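Local coordinates for protein beta-galactosidase (Geobacillus stearothermophilus, PDB 4OIF) that probably hydrolyses terminal non-reducing beta-D-galactose residues of beta-D-galactosides, as a trimeric, zinc-binding member of glycoside hydrolase family 42, at residues 617-622 against 632-637; 60-65 against 130-135; 37-42 against 386-391; 191-194 against 198-201. All blocks are in the same frame, centred on the assembly; numbering follows the deposited sequence.

Contact 1: residues 617-622 against 632-637; sequences RPVLFV and ARQAPE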
loop_
_atom_site.group_PDB
_atom_site.type_symbol
_atom_site.label_atom_id
_atom_site.label_comp_id
_atom_site.label_asym_id
_atom_site.label_seq_id
_atom_site.Cartn_x
_atom_site.Cartn_y
_atom_site.Cartn_z
ATOM N N ARG A 617 -20.817 42.453 -0.739
ATOM C CA ARG A 617 -21.371 42.397 -2.089
ATOM C C ARG A 617 -20.338 41.968 -3.121
ATOM O O ARG A 617 -19.135 42.069 -2.884
ATOM C CB ARG A 617 -21.954 43.760 -2.482
ATOM C CG ARG A 617 -23.324 44.014 -1.879
ATOM C CD ARG A 617 -23.987 45.252 -2.450
ATOM N NE ARG A 617 -23.789 46.441 -1.622
ATOM C CZ ARG A 617 -24.545 47.535 -1.701
ATOM N NH1 ARG A 617 -25.557 47.589 -2.565
ATOM N NH2 ARG A 617 -24.300 48.576 -0.910
ATOM N N PRO A 618 -20.806 41.467 -4.270
ATOM C CA PRO A 618 -19.905 41.319 -5.410
ATOM C C PRO A 618 -19.562 42.681 -5.979
ATOM O O PRO A 618 -20.191 43.678 -5.616
ATOM C CB PRO A 618 -20.730 40.510 -6.406
ATOM C CG PRO A 618 -22.138 40.801 -6.037
ATOM C CD PRO A 618 -22.139 40.913 -4.550
ATOM N N VAL A 619 -18.583 42.726 -6.869
ATOM C CA VAL A 619 -18.241 43.971 -7.529
ATOM C C VAL A 619 -19.363 44.349 -8.500
ATOM O O VAL A 619 -19.800 45.486 -8.541
ATOM C CB VAL A 619 -16.899 43.850 -8.255
ATOM C CG1 VAL A 619 -16.730 44.968 -9.267
ATOM C CG2 VAL A 619 -15.760 43.828 -7.244
ATOM N N LEU A 620 -19.839 43.389 -9.280
ATOM C CA LEU A 620 -21.048 43.613 -10.054
ATOM C C LEU A 620 -21.992 42.455 -9.833
ATOM O O LEU A 620 -21.641 41.308 -10.097
ATOM C CB LEU A 620 -20.747 43.763 -11.546
ATOM C CG LEU A 620 -21.984 43.911 -12.446
ATOM C CD1 LEU A 620 -22.653 45.271 -12.258
ATOM C CD2 LEU A 620 -21.616 43.684 -13.906
ATOM N N PHE A 621 -23.185 42.744 -9.331
ATOM C CA PHE A 621 -24.162 41.689 -9.140
ATOM C C PHE A 621 -24.651 41.144 -10.479
ATOM O O PHE A 621 -25.037 41.897 -11.368
ATOM C CB PHE A 621 -25.355 42.170 -8.321
ATOM C CG PHE A 621 -26.431 41.130 -8.190
ATOM C CD1 PHE A 621 -26.287 40.082 -7.298
ATOM C CD2 PHE A 621 -27.564 41.172 -8.990
ATOM C CE1 PHE A 621 -27.269 39.098 -7.186
ATOM C CE2 PHE A 621 -28.547 40.193 -8.886
ATOM C CZ PHE A 621 -28.397 39.153 -7.982
ATOM N N VAL A 622 -24.610 39.828 -10.623
ATOM C CA VAL A 622 -25.218 39.175 -11.760
ATOM C C VAL A 622 -26.103 38.063 -11.224
ATOM O O VAL A 622 -25.661 37.275 -10.396
ATOM C CB VAL A 622 -24.174 38.583 -12.727
ATOM C CG1 VAL A 622 -24.875 37.861 -13.867
ATOM C CG2 VAL A 622 -23.242 39.653 -13.246
ATOM N N ALA A 632 -14.333 39.716 -10.524
ATOM C CA ALA A 632 -13.953 40.993 -11.118
ATOM C C ALA A 632 -12.556 41.515 -10.757
ATOM O O ALA A 632 -11.980 41.182 -9.716
ATOM C CB ALA A 632 -14.976 42.030 -10.747
ATOM N N ARG A 633 -12.022 42.352 -11.636
ATOM C CA ARG A 633 -10.847 43.148 -11.318
ATOM C C ARG A 633 -11.198 44.614 -11.490
ATOM O O ARG A 633 -12.037 44.962 -12.300
ATOM C CB ARG A 633 -9.669 42.742 -12.191
ATOM C CG ARG A 633 -9.202 41.336 -11.851
ATOM C CD ARG A 633 -8.098 40.872 -12.725
ATOM N NE ARG A 633 -6.873 41.622 -12.501
ATOM C CZ ARG A 633 -5.724 41.313 -13.082
ATOM N NH1 ARG A 633 -5.680 40.271 -13.905
ATOM N NH2 ARG A 633 -4.636 42.037 -12.847
ATOM N N GLN A 634 -10.579 45.473 -10.700
ATOM C CA GLN A 634 -11.016 46.852 -10.650
ATOM C C GLN A 634 -9.911 47.808 -11.049
ATOM O O GLN A 634 -8.817 47.779 -10.490
ATOM C CB GLN A 634 -11.531 47.181 -9.249
ATOM C CG GLN A 634 -12.495 46.138 -8.719
ATOM C CD GLN A 634 -13.331 46.633 -7.556
ATOM O OE1 GLN A 634 -12.990 46.424 -6.394
ATOM N NE2 GLN A 634 -14.439 47.287 -7.866
ATOM N N ALA A 635 -10.211 48.646 -12.037
ATOM C CA ALA A 635 -9.314 49.709 -12.477
ATOM C C ALA A 635 -9.792 51.041 -11.884
ATOM O O ALA A 635 -10.892 51.108 -11.336
ATOM C CB ALA A 635 -9.273 49.763 -13.996
ATOM N N PRO A 636 -8.966 52.100 -11.962
ATOM C CA PRO A 636 -9.456 53.383 -11.445
ATOM C C PRO A 636 -10.736 53.824 -12.146
ATOM O O PRO A 636 -11.704 54.220 -11.499
ATOM C CB PRO A 636 -8.310 54.348 -11.754
ATOM C CG PRO A 636 -7.098 53.492 -11.849
ATOM C CD PRO A 636 -7.567 52.191 -12.425
ATOM N N GLU A 637 -10.732 53.715 -13.470
ATOM C CA GLU A 637 -11.832 54.176 -14.299
ATOM C C GLU A 637 -12.970 53.166 -14.478
ATOM O O GLU A 637 -14.079 53.561 -14.835
ATOM C CB GLU A 637 -11.298 54.579 -15.676
ATOM C CG GLU A 637 -10.824 53.419 -16.555
ATOM C CD GLU A 637 -9.410 52.939 -16.227
ATOM O OE1 GLU A 637 -8.876 53.307 -15.163
ATOM O OE2 GLU A 637 -8.830 52.192 -17.046
#
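Val619 projects from a loop onto Ala632 and Gln634, which lie on the same side of strand 628-634. The valine has more area buried here than its two partners combined. Its CB sits 3.6 Å from Ala632 CB, so this end of the contact is purely apolar. The two methyl groups divide the rest. Val619 CG1, turned anti to the backbone N (chi1 163°), meets Gln634 NE2 at 3.5 Å and also touches the alanine methyl. Val619 CG2 lies 3.7 Å from Gln634 CD. The valine and glutamine side chains run past each other in opposite directions. The methyls lie nearest the amide end. That amide has a polar partner as well: Gln634 NE2 is hydrogen-bonded to Asp639 OD1 on strand 638-645, and Val619 packs on Asp639 too. An alanine in place of Gln634 would probably leave Asp639 without this amide donor and open a gap beside the methyls of Val619. Strand 628-634 is an outer strand of the antiparallel sheet of the C-terminal domain. The loop that follows helix 600-613 is thus laid against the first strand of this sheet. Between the two segments the contact is van der Waals in nature. The one bond to the amide nitrogen comes from the next strand, so Asp639 probably limits the rotation of the amide that Val619 packs on.

Contact 2: residues 60-65 against 130-135; sequences PEEGVY and REKTQH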
loop_
_atom_site.group_PDB
_atom_site.type_symbol
_atom_site.label_atom_id
_atom_site.label_comp_id
_atom_site.label_asym_id
_atom_site.label_seq_id
_atom_site.Cartn_x
_atom_site.Cartn_y
_atom_site.Cartn_z
ATOM N N PRO A 60 27.847 21.878 -21.976
ATOM C CA PRO A 60 27.835 20.446 -22.278
ATOM C C PRO A 60 28.907 19.683 -21.501
ATOM O O PRO A 60 28.669 18.571 -21.031
ATOM C CB PRO A 60 28.093 20.412 -23.788
ATOM C CG PRO A 60 28.627 21.731 -24.121
ATOM C CD PRO A 60 27.981 22.678 -23.198
ATOM N N GLU A 61 30.076 20.294 -21.361
ATOM C CA GLU A 61 31.088 19.807 -20.439
ATOM C C GLU A 61 31.546 20.973 -19.578
ATOM O O GLU A 61 31.300 22.125 -19.936
ATOM C CB GLU A 61 32.252 19.178 -21.206
ATOM C CG GLU A 61 31.823 17.955 -21.991
ATOM C CD GLU A 61 32.761 17.624 -23.116
ATOM O OE1 GLU A 61 33.759 18.362 -23.295
ATOM O OE2 GLU A 61 32.491 16.624 -23.820
ATOM N N GLU A 62 32.203 20.688 -18.453
ATOM C CA GLU A 62 32.592 21.746 -17.519
ATOM C C GLU A 62 33.499 22.802 -18.180
ATOM O O GLU A 62 34.473 22.469 -18.857
ATOM C CB GLU A 62 33.274 21.144 -16.292
ATOM C CG GLU A 62 33.318 22.081 -15.080
ATOM C CD GLU A 62 33.835 21.396 -13.835
ATOM O OE1 GLU A 62 34.202 20.206 -13.926
ATOM O OE2 GLU A 62 33.869 22.037 -12.762
ATOM N N GLY A 63 33.138 24.077 -18.006
ATOM C CA GLY A 63 33.927 25.191 -18.513
ATOM C C GLY A 63 33.860 25.375 -20.018
ATOM O O GLY A 63 34.548 26.219 -20.585
ATOM N N VAL A 64 33.022 24.573 -20.658
ATOM C CA VAL A 64 32.867 24.582 -22.102
ATOM C C VAL A 64 31.460 25.043 -22.456
ATOM O O VAL A 64 30.502 24.291 -22.292
ATOM C CB VAL A 64 33.107 23.185 -22.682
ATOM C CG1 VAL A 64 33.033 23.216 -24.190
ATOM C CG2 VAL A 64 34.438 22.630 -22.197
ATOM N N TYR A 65 31.327 26.269 -22.951
ATOM C CA TYR A 65 30.000 26.863 -23.118
ATOM C C TYR A 65 29.502 26.924 -24.549
ATOM O O TYR A 65 30.274 27.024 -25.506
ATOM C CB TYR A 65 29.976 28.263 -22.514
ATOM C CG TYR A 65 30.333 28.244 -21.053
ATOM C CD1 TYR A 65 29.404 27.829 -20.098
ATOM C CD2 TYR A 65 31.609 28.612 -20.625
ATOM C CE1 TYR A 65 29.734 27.783 -18.752
ATOM C CE2 TYR A 65 31.952 28.576 -19.276
ATOM C CZ TYR A 65 31.011 28.161 -18.345
ATOM O OH TYR A 65 31.342 28.134 -17.010
ATOM N N ARG A 130 25.959 25.666 -5.006
ATOM C CA ARG A 130 25.667 27.086 -4.829
ATOM C C ARG A 130 26.568 27.945 -5.717
ATOM O O ARG A 130 26.092 28.865 -6.408
ATOM C CB ARG A 130 25.810 27.478 -3.353
ATOM C CG ARG A 130 24.602 27.074 -2.531
ATOM C CD ARG A 130 24.819 27.204 -1.036
ATOM N NE ARG A 130 23.619 26.782 -0.309
ATOM C CZ ARG A 130 22.743 27.616 0.247
ATOM N NH1 ARG A 130 22.941 28.927 0.181
ATOM N NH2 ARG A 130 21.681 27.139 0.884
ATOM N N GLU A 131 27.856 27.608 -5.738
ATOM C CA GLU A 131 28.817 28.328 -6.571
ATOM C C GLU A 131 28.622 28.125 -8.083
ATOM O O GLU A 131 28.681 29.091 -8.848
ATOM C CB GLU A 131 30.241 27.945 -6.170
ATOM C CG GLU A 131 30.657 28.568 -4.838
ATOM C CD GLU A 131 31.986 28.047 -4.303
ATOM O OE1 GLU A 131 32.761 27.450 -5.087
ATOM O OE2 GLU A 131 32.248 28.236 -3.090
ATOM N N LYS A 132 28.388 26.892 -8.519
ATOM C CA LYS A 132 28.220 26.643 -9.945
ATOM C C LYS A 132 26.920 27.261 -10.472
ATOM O O LYS A 132 26.913 27.862 -11.574
ATOM C CB LYS A 132 28.270 25.144 -10.233
ATOM C CG LYS A 132 29.636 24.509 -9.944
ATOM C CD LYS A 132 30.290 23.962 -11.207
ATOM C CE LYS A 132 31.722 23.489 -10.946
ATOM N NZ LYS A 132 32.692 24.609 -10.680
ATOM N N THR A 133 25.839 27.158 -9.693
ATOM C CA THR A 133 24.590 27.759 -10.133
ATOM C C THR A 133 24.709 29.279 -10.111
ATOM O O THR A 133 24.285 29.952 -11.056
ATOM C CB THR A 133 23.386 27.312 -9.278
ATOM O OG1 THR A 133 23.606 27.665 -7.911
ATOM C CG2 THR A 133 23.177 25.805 -9.393
ATOM N N GLN A 134 25.299 29.836 -9.055
ATOM C CA GLN A 134 25.472 31.280 -9.061
ATOM C C GLN A 134 26.313 31.735 -10.250
ATOM O O GLN A 134 26.026 32.759 -10.857
ATOM C CB GLN A 134 26.107 31.783 -7.777
ATOM C CG GLN A 134 25.977 33.299 -7.660
ATOM C CD GLN A 134 26.784 33.897 -6.531
ATOM O OE1 GLN A 134 27.929 34.305 -6.720
ATOM N NE2 GLN A 134 26.179 33.979 -5.354
ATOM N N HIS A 135 27.337 30.965 -10.605
ATOM C CA HIS A 135 28.228 31.374 -11.686
ATOM C C HIS A 135 27.550 31.332 -13.058
ATOM O O HIS A 135 27.655 32.280 -13.855
ATOM C CB HIS A 135 29.475 30.502 -11.715
ATOM C CG HIS A 135 30.431 30.876 -12.803
ATOM N ND1 HIS A 135 31.009 32.126 -12.886
ATOM C CD2 HIS A 135 30.880 30.181 -13.877
ATOM C CE1 HIS A 135 31.786 32.178 -13.953
ATOM N NE2 HIS A 135 31.728 31.010 -14.569
HETATM O O HOH W 1 32.961 31.203 -16.994
#
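Glu62 reaches from a type II beta turn to Lys132 on helix 127-144 at the surface of the TIM barrel. The turn runs from Glu61 to Val64 and is closed by Val64 N to Glu61 O at 3.1 Å. The Glu62 side chain meets the lysine part-way between turn and helix. Its CB does not start out toward the helix. CG is anti to the backbone N (chi1 -162°) and the chain beyond it is extended, so CB and CG act as a spacer that brings the carboxylate across. CD comes within 4.1 Å of Lys132 CE. Glu62 OE2 is 3.2 Å from the same CE and forms a salt bridge of 3.5 Å with Lys132 NZ. The two side chains meet at about a right angle. Lys132 was modelled in two conformations, and the salt bridge is described for one of them, so it may not be constant. Glu62 has other partners: OE1 forms a salt bridge with Lys100 NZ, and OE2 is hydrogen-bonded to Tyr101 OH, its strongest partner. The carboxylate would probably stay anchored if the lysine moved. A second, lighter touch lies at Tyr65. Its OH approaches the edge of the His135 ring in the ring plane, 3.8 Å from CD2. A water links the pair, weakly on the tyrosine side at 3.5 Å from Tyr65 OH. The same water lies in the imidazole plane, 2.7 Å from His135 NE2.

Contact 3: residues 37-42 against 386-391; sequences LELMKL and RVFQEV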
loop_
_atom_site.group_PDB
_atom_site.type_symbol
_atom_site.label_atom_id
_atom_site.label_comp_id
_atom_site.label_asym_id
_atom_site.label_seq_id
_atom_site.Cartn_x
_atom_site.Cartn_y
_atom_site.Cartn_z
ATOM N N LEU A 37 8.407 29.626 -34.910
ATOM C CA LEU A 37 8.189 31.066 -34.950
ATOM C C LEU A 37 6.870 31.407 -35.662
ATOM O O LEU A 37 6.054 32.207 -35.165
ATOM C CB LEU A 37 9.382 31.753 -35.617
ATOM C CG LEU A 37 10.745 31.604 -34.912
ATOM C CD1 LEU A 37 11.911 32.234 -35.697
ATOM C CD2 LEU A 37 10.685 32.169 -33.497
ATOM N N GLU A 38 6.658 30.772 -36.810
ATOM C CA GLU A 38 5.427 30.918 -37.580
ATOM C C GLU A 38 4.219 30.530 -36.738
ATOM O O GLU A 38 3.212 31.248 -36.692
ATOM C CB GLU A 38 5.493 30.064 -38.853
ATOM C CG GLU A 38 6.658 30.441 -39.774
ATOM C CD GLU A 38 7.123 29.311 -40.675
ATOM O OE1 GLU A 38 6.545 28.202 -40.614
ATOM O OE2 GLU A 38 8.093 29.532 -41.438
ATOM N N LEU A 39 4.325 29.405 -36.043
ATOM C CA LEU A 39 3.202 28.934 -35.234
ATOM C C LEU A 39 2.996 29.827 -34.005
ATOM O O LEU A 39 1.884 29.972 -33.495
ATOM C CB LEU A 39 3.411 27.483 -34.816
ATOM C CG LEU A 39 3.611 26.499 -35.969
ATOM C CD1 LEU A 39 3.222 25.072 -35.561
ATOM C CD2 LEU A 39 2.871 26.937 -37.226
ATOM N N MET A 40 4.079 30.440 -33.546
ATOM C CA MET A 40 3.997 31.404 -32.475
ATOM C C MET A 40 3.160 32.571 -32.950
ATOM O O MET A 40 2.278 33.042 -32.224
ATOM C CB MET A 40 5.386 31.855 -32.048
ATOM C CG MET A 40 6.063 30.862 -31.122
ATOM S SD MET A 40 7.787 31.234 -30.782
ATOM C CE MET A 40 8.207 29.850 -29.710
ATOM N N LYS A 41 3.391 33.020 -34.181
ATOM C CA LYS A 41 2.500 34.054 -34.709
ATOM C C LYS A 41 1.049 33.558 -34.802
ATOM O O LYS A 41 0.132 34.220 -34.329
ATOM C CB LYS A 41 2.994 34.558 -36.063
ATOM C CG LYS A 41 4.413 35.138 -35.984
ATOM C CD LYS A 41 4.728 36.031 -37.173
ATOM C CE LYS A 41 4.414 35.345 -38.486
ATOM N NZ LYS A 41 4.705 36.179 -39.685
ATOM N N LEU A 42 0.838 32.372 -35.360
ATOM C CA LEU A 42 -0.533 31.914 -35.570
ATOM C C LEU A 42 -1.307 31.679 -34.272
ATOM O O LEU A 42 -2.537 31.761 -34.261
ATOM C CB LEU A 42 -0.552 30.640 -36.420
ATOM C CG LEU A 42 -0.053 30.829 -37.858
ATOM C CD1 LEU A 42 0.062 29.495 -38.570
ATOM C CD2 LEU A 42 -0.948 31.769 -38.634
ATOM N N ARG A 386 -7.335 21.043 -32.520
ATOM C CA ARG A 386 -8.316 21.737 -31.683
ATOM C C ARG A 386 -7.623 22.447 -30.520
ATOM O O ARG A 386 -8.054 23.525 -30.089
ATOM C CB ARG A 386 -9.396 20.779 -31.167
ATOM C CG ARG A 386 -8.995 19.788 -30.075
ATOM C CD ARG A 386 -10.245 19.024 -29.646
ATOM N NE ARG A 386 -10.068 18.080 -28.541
ATOM C CZ ARG A 386 -10.308 18.359 -27.261
ATOM N NH1 ARG A 386 -10.702 19.572 -26.899
ATOM N NH2 ARG A 386 -10.135 17.428 -26.331
ATOM N N VAL A 387 -6.536 21.853 -30.042
ATOM C CA VAL A 387 -5.768 22.439 -28.963
ATOM C C VAL A 387 -5.106 23.721 -29.442
ATOM O O VAL A 387 -5.204 24.763 -28.775
ATOM C CB VAL A 387 -4.707 21.456 -28.409
ATOM C CG1 VAL A 387 -3.932 22.099 -27.282
ATOM C CG2 VAL A 387 -5.383 20.212 -27.885
ATOM N N PHE A 388 -4.454 23.653 -30.604
ATOM C CA PHE A 388 -3.797 24.831 -31.176
ATOM C C PHE A 388 -4.803 25.954 -31.390
ATOM O O PHE A 388 -4.542 27.115 -31.051
ATOM C CB PHE A 388 -3.098 24.502 -32.503
ATOM C CG PHE A 388 -2.226 25.624 -33.022
ATOM C CD1 PHE A 388 -2.755 26.618 -33.841
ATOM C CD2 PHE A 388 -0.880 25.692 -32.673
ATOM C CE1 PHE A 388 -1.963 27.653 -34.304
ATOM C CE2 PHE A 388 -0.074 26.726 -33.132
ATOM C CZ PHE A 388 -0.616 27.710 -33.950
ATOM N N GLN A 389 -5.962 25.602 -31.936
ATOM C CA GLN A 389 -6.979 26.594 -32.231
ATOM C C GLN A 389 -7.532 27.216 -30.954
ATOM O O GLN A 389 -7.708 28.431 -30.890
ATOM C CB GLN A 389 -8.103 25.984 -33.081
ATOM C CG GLN A 389 -7.695 25.697 -34.535
ATOM C CD GLN A 389 -7.023 26.897 -35.220
ATOM O OE1 GLN A 389 -7.499 28.037 -35.129
ATOM N NE2 GLN A 389 -5.911 26.641 -35.908
ATOM N N GLU A 390 -7.784 26.424 -29.918
ATOM C CA GLU A 390 -8.347 27.054 -28.731
ATOM C C GLU A 390 -7.294 27.927 -28.041
ATOM O O GLU A 390 -7.628 28.987 -27.489
ATOM C CB GLU A 390 -8.931 26.032 -27.753
ATOM C CG GLU A 390 -9.661 26.736 -26.605
ATOM C CD GLU A 390 -10.729 25.887 -25.929
ATOM O OE1 GLU A 390 -11.165 24.869 -26.522
ATOM O OE2 GLU A 390 -11.129 26.256 -24.799
ATOM N N VAL A 391 -6.031 27.508 -28.086
ATOM C CA VAL A 391 -4.962 28.389 -27.619
ATOM C C VAL A 391 -4.955 29.715 -28.401
ATOM O O VAL A 391 -4.883 30.786 -27.809
ATOM C CB VAL A 391 -3.589 27.710 -27.722
ATOM C CG1 VAL A 391 -2.467 28.726 -27.570
ATOM C CG2 VAL A 391 -3.476 26.626 -26.667
#
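Phe388 pushes the end of its ring against the last turn of helix 30-42, between Leu39 and Leu42. Its CG stands anti to the backbone N (chi1 -171°), which carries the ring away from its own helix and across to the other. The tight part is at the ring tip. Phe388 CZ is 3.4 Å from Leu39 O, which lies near the ring plane, so an edge C-H faces the carbonyl. That oxygen also accepts a hydrogen bond from Ser43 OG. Leu39 CB packs on Phe388 CE2 at 3.9 Å. Leu42 CB lies in the ring plane at the same end, 3.8 Å from Phe388 CZ and nearly as close to CE1. The loose part begins beyond this CB. Leu42 is exposed, and the branched end of its side chain does not share in the grip on the ring. An alanine at Phe388 would probably open a gap between the helices and leave Leu39 and Leu42 without their apolar partner. The two helices are the first and last of the barrel domain. Strands 16-21 and 356-359, which precede them in the barrel, pair in parallel, so the contact lies where the barrel closes. Helix 341-351 also packs on helix 386-399, where His342 touches Glu390 and Val391.

Contact 4: residues 191-194 against 198-201; sequences WWTS and HTYT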
loop_
_atom_site.group_PDB
_atom_site.type_symbol
_atom_site.label_atom_id
_atom_site.label_comp_id
_atom_site.label_asym_id
_atom_site.label_seq_id
_atom_site.Cartn_x
_atom_site.Cartn_y
_atom_site.Cartn_z
ATOM N N TRP A 191 10.751 21.577 22.620
ATOM C CA TRP A 191 10.419 20.323 21.943
ATOM C C TRP A 191 9.868 19.255 22.866
ATOM O O TRP A 191 9.475 18.182 22.394
ATOM C CB TRP A 191 11.646 19.753 21.249
ATOM C CG TRP A 191 12.082 20.508 20.075
ATOM C CD1 TRP A 191 11.519 21.645 19.563
ATOM C CD2 TRP A 191 13.185 20.190 19.235
ATOM N NE1 TRP A 191 12.213 22.051 18.447
ATOM C CE2 TRP A 191 13.241 21.172 18.227
ATOM C CE3 TRP A 191 14.132 19.167 19.234
ATOM C CZ2 TRP A 191 14.203 21.157 17.235
ATOM C CZ3 TRP A 191 15.091 19.158 18.256
ATOM C CH2 TRP A 191 15.123 20.146 17.267
ATOM N N TRP A 192 9.871 19.541 24.170
ATOM C CA TRP A 192 9.432 18.596 25.210
ATOM C C TRP A 192 10.199 17.269 25.119
ATOM O O TRP A 192 9.604 16.183 25.099
ATOM C CB TRP A 192 7.915 18.351 25.118
ATOM C CG TRP A 192 7.294 17.954 26.434
ATOM C CD1 TRP A 192 6.949 16.698 26.826
ATOM C CD2 TRP A 192 6.972 18.822 27.537
ATOM N NE1 TRP A 192 6.429 16.726 28.099
ATOM C CE2 TRP A 192 6.433 18.014 28.559
ATOM C CE3 TRP A 192 7.084 20.198 27.754
ATOM C CZ2 TRP A 192 6.005 18.536 29.780
ATOM C CZ3 TRP A 192 6.657 20.716 28.961
ATOM C CH2 TRP A 192 6.125 19.885 29.963
ATOM N N THR A 193 11.523 17.362 25.072
ATOM C CA THR A 193 12.354 16.190 24.831
ATOM C C THR A 193 12.508 15.293 26.052
ATOM O O THR A 193 13.035 14.185 25.931
ATOM C CB THR A 193 13.756 16.581 24.351
ATOM O OG1 THR A 193 14.327 17.529 25.256
ATOM C CG2 THR A 193 13.680 17.188 22.965
ATOM N N SER A 194 12.054 15.752 27.214
ATOM C CA SER A 194 12.054 14.899 28.397
ATOM C C SER A 194 11.254 13.621 28.160
ATOM O O SER A 194 11.588 12.556 28.674
ATOM C CB SER A 194 11.487 15.654 29.599
ATOM O OG SER A 194 10.271 16.286 29.256
ATOM N N HIS A 198 14.451 11.776 25.560
ATOM C CA HIS A 198 15.008 12.309 24.329
ATOM C C HIS A 198 15.813 13.592 24.536
ATOM O O HIS A 198 16.287 14.187 23.572
ATOM C CB HIS A 198 13.876 12.548 23.325
ATOM C CG HIS A 198 13.362 11.288 22.699
ATOM N ND1 HIS A 198 12.117 11.193 22.111
ATOM C CD2 HIS A 198 13.934 10.067 22.569
ATOM C CE1 HIS A 198 11.948 9.970 21.640
ATOM N NE2 HIS A 198 13.036 9.267 21.907
ATOM N N THR A 199 15.984 13.997 25.792
ATOM C CA THR A 199 16.712 15.222 26.108
ATOM C C THR A 199 18.117 15.239 25.503
ATOM O O THR A 199 18.903 14.300 25.673
ATOM C CB THR A 199 16.834 15.434 27.626
ATOM O OG1 THR A 199 15.540 15.332 28.236
ATOM C CG2 THR A 199 17.444 16.803 27.927
ATOM N N TYR A 200 18.424 16.313 24.786
ATOM C CA TYR A 200 19.722 16.428 24.135
ATOM C C TYR A 200 20.708 17.107 25.063
ATOM O O TYR A 200 20.398 18.140 25.650
ATOM C CB TYR A 200 19.605 17.212 22.828
ATOM C CG TYR A 200 18.727 16.561 21.789
ATOM C CD1 TYR A 200 19.161 15.442 21.075
ATOM C CD2 TYR A 200 17.458 17.058 21.516
ATOM C CE1 TYR A 200 18.358 14.842 20.105
ATOM C CE2 TYR A 200 16.652 16.469 20.549
ATOM C CZ TYR A 200 17.108 15.366 19.848
ATOM O OH TYR A 200 16.301 14.782 18.896
ATOM N N THR A 201 21.902 16.542 25.190
ATOM C CA THR A 201 22.901 17.120 26.080
ATOM C C THR A 201 24.097 17.680 25.310
ATOM O O THR A 201 25.048 18.179 25.905
ATOM C CB THR A 201 23.376 16.091 27.131
ATOM O OG1 THR A 201 23.600 14.819 26.509
ATOM C CG2 THR A 201 22.323 15.934 28.215
HETATM O O HOH W 2 10.464 13.862 23.354
HETATM O O HOH W 3 14.562 18.049 28.488
#
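Thr193 packs against His198, Thr199 and Tyr200 where the chain folds back on itself after helix 184-191. Its chi1 of 52° puts OG1 between the backbone N and the carbonyl carbon, the crowded position. There OG1 lies 3.4 Å from Thr199 CA and is hydrogen-bonded to Asn188 OD1. A water also bridges Thr193 OG1 to Thr199 OG1, at 2.9 Å from the latter. The same rotation directs the methyl at Tyr200, with Thr193 CG2 3.9 Å from Tyr200 CE2. Tyr200 CE2 in turn meets Trp191 CZ3 at the indole edge, also at 3.9 Å, and the two side chains cross at about a right angle. The tyrosine ring carries His198 O over the centre of one face, 3.6 Å above the plane. In the backbone, His198 N donates to Thr193 O at 2.8 Å, but the N-H...O angle of 126° makes the bond weak. His198 sends its ring away from the turn, where NE2 donates to Gly118 O of the third subunit. Trp192 ends the helix in a Schellman motif, and its NE1 is hydrogen-bonded to Gln25 of that same subunit. The turn is thus an interface element of the trimer. Within its own chain it sits between helix 184-191, whose Leu187 touches Tyr200, and helix 218-246, whose Leu220 packs on both Trp191 and Tyr200.

How the contacts relate
Contacts 2, 3 and 4 belong to the TIM-barrel part of the chain, and contact 1 sets the loop after helix 600-613 against a strand of the C-terminal domain. Along the chain, contact 3 encloses contacts 2 and 4. Contact 1 follows after them, about 17 Å from contact 3 between nearest atoms. Contacts 3 and 4 lie on opposite sides of the chain's centre, about 61 Å apart between centres. Contacts 2 and 4 stay about 19 Å apart at their nearest atoms within one chain, yet meet across the trimer: Thr201 packs on Pro60 of the third subunit. In contact 4, His198 is hydrogen-bonded to Gly118 of the third subunit, next in sequence to the predicted substrate-binding Arg119.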